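Local coordinates for protein cysteine S-methyltransferase NleE (Escherichia coli O157:H7, PDB 4R29) that probably methylates a zinc-finger cysteine of host TAB2 and TAB3 with S-adenosylmethionine as donor, thereby blocking NF-kappa-B activation, at residues 69-72 and 73-76. The protein carries 1 engineered substitution. Residues are numbered along the deposited sequence; the frame is centred on the assembly and turned at random.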
loop_
_atom_site.group_PDB
_atom_site.type_symbol
_atom_site.label_atom_id
_atom_site.label_comp_id
_atom_site.label_asym_id
_atom_site.label_seq_id
_atom_site.Cartn_x
_atom_site.Cartn_y
_atom_site.Cartn_z
ATOM N N ARG A 69 13.721 4.889 -10.931
ATOM C CA ARG A 69 13.241 4.539 -9.607
ATOM C C ARG A 69 13.775 3.166 -9.174
ATOM O O ARG A 69 14.132 2.970 -8.010
ATOM C CB ARG A 69 11.719 4.591 -9.580
ATOM C CG ARG A 69 11.178 5.966 -9.941
ATOM C CD ARG A 69 11.631 7.025 -8.933
ATOM N NE ARG A 69 10.865 6.922 -7.695
ATOM C CZ ARG A 69 11.219 7.482 -6.547
ATOM N NH1 ARG A 69 12.334 8.187 -6.468
ATOM N NH2 ARG A 69 10.455 7.341 -5.478
ATOM N N PHE A 70 13.868 2.242 -10.124
ATOM C CA PHE A 70 14.338 0.885 -9.836
ATOM C C PHE A 70 15.800 0.875 -9.377
ATOM O O PHE A 70 16.163 0.142 -8.454
ATOM C CB PHE A 70 14.133 -0.033 -11.044
ATOM C CG PHE A 70 14.432 -1.485 -10.772
ATOM C CD1 PHE A 70 13.889 -2.131 -9.663
ATOM C CD2 PHE A 70 15.232 -2.217 -11.646
ATOM C CE1 PHE A 70 14.147 -3.494 -9.419
ATOM C CE2 PHE A 70 15.503 -3.560 -11.411
ATOM C CZ PHE A 70 14.956 -4.203 -10.293
ATOM N N SER A 71 16.624 1.715 -10.000
ATOM C CA SER A 71 18.016 1.862 -9.581
ATOM C C SER A 71 18.079 2.374 -8.161
ATOM O O SER A 71 18.841 1.869 -7.337
ATOM C CB SER A 71 18.753 2.846 -10.487
ATOM O OG SER A 71 18.899 2.291 -11.774
ATOM N N TYR A 72 17.302 3.414 -7.897
ATOM C CA TYR A 72 17.192 3.968 -6.558
ATOM C C TYR A 72 16.850 2.861 -5.551
ATOM O O TYR A 72 17.454 2.784 -4.490
ATOM C CB TYR A 72 16.135 5.077 -6.558
ATOM C CG TYR A 72 15.601 5.498 -5.199
ATOM C CD1 TYR A 72 16.434 5.629 -4.101
ATOM C CD2 TYR A 72 14.266 5.801 -5.029
ATOM C CE1 TYR A 72 15.941 6.036 -2.862
ATOM C CE2 TYR A 72 13.769 6.206 -3.806
ATOM C CZ TYR A 72 14.609 6.322 -2.728
ATOM O OH TYR A 72 14.101 6.734 -1.514
ATOM N N MET A 73 15.889 2.003 -5.891
ATOM C CA MET A 73 15.462 0.941 -4.981
ATOM C C MET A 73 16.543 -0.117 -4.741
ATOM O O MET A 73 16.713 -0.632 -3.624
ATOM C CB MET A 73 14.187 0.283 -5.502
ATOM C CG MET A 73 12.954 1.170 -5.389
ATOM S SD MET A 73 11.515 0.373 -6.111
ATOM C CE MET A 73 10.255 1.637 -5.888
ATOM N N LYS A 74 17.278 -0.428 -5.800
ATOM C CA LYS A 74 18.335 -1.430 -5.740
ATOM C C LYS A 74 19.469 -0.955 -4.855
ATOM O O LYS A 74 20.040 -1.735 -4.101
ATOM C CB LYS A 74 18.832 -1.751 -7.148
ATOM C CG LYS A 74 17.873 -2.631 -7.944
ATOM C CD LYS A 74 18.472 -3.015 -9.291
ATOM C CE LYS A 74 18.785 -1.773 -10.125
ATOM N NZ LYS A 74 19.441 -2.153 -11.411
ATOM N N THR A 75 19.775 0.337 -4.935
ATOM C CA THR A 75 20.764 0.931 -4.052
ATOM C C THR A 75 20.332 0.816 -2.580
ATOM O O THR A 75 21.144 0.480 -1.714
ATOM C CB THR A 75 21.048 2.423 -4.422
ATOM O OG1 THR A 75 21.420 2.525 -5.811
ATOM C CG2 THR A 75 22.193 2.984 -3.558
ATOM N N MET A 76 19.055 1.087 -2.297
ATOM C CA MET A 76 18.584 1.073 -0.910
ATOM C C MET A 76 18.205 -0.330 -0.434
ATOM O O MET A 76 18.002 -0.551 0.747
ATOM C CB MET A 76 17.389 2.009 -0.734
ATOM C CG MET A 76 17.642 3.447 -1.172
ATOM S SD MET A 76 19.123 4.112 -0.407
ATOM C CE MET A 76 18.800 3.871 1.344
#
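One face of the Phe70 ring carries the aliphatic chain of Lys74, one helical turn on. Lys74 CD sits 4.0 Å from the centre of the Phe70 ring, 23° off its normal, and makes a CH-pi contact offset toward the rim. Phe70 CG is anti to the backbone N (chi1 -173°), which sets one face of the ring against the Lys74 chain, and that chain bends at chi3 (-60°) as it passes over the ring. The Tyr72 ring meets Met76 obliquely, with Tyr72 CE1 3.5 Å from Met76 CG. The Tyr72 hydroxyl is hydrogen-bonded to Glu96. Arg69 forms a salt bridge with Asp121.

Met73 is buried and extends beyond CG against Trp99 and Ile103 of helix 95-103 and Ala124 and Leu125 of helix 120-125. Its side chain lies about 14 Å from the bound S-adenosylmethionine. Four backbone hydrogen bonds link residues 69-72 to residues 73-76. Met73 N reaches Arg69 O at 2.9 Å, and Lys74 N reaches Phe70 O at the same length. Thr75 N to Ser71 O is the straightest of the four. Met76 N to Tyr72 O is longer, at 3.2 Å. The four bonds are the i to i+4 pattern of an alpha-helix, here the last two turns of helix 59-76, packed against helices 95-103 and 120-125 of the Rossmann-like fold.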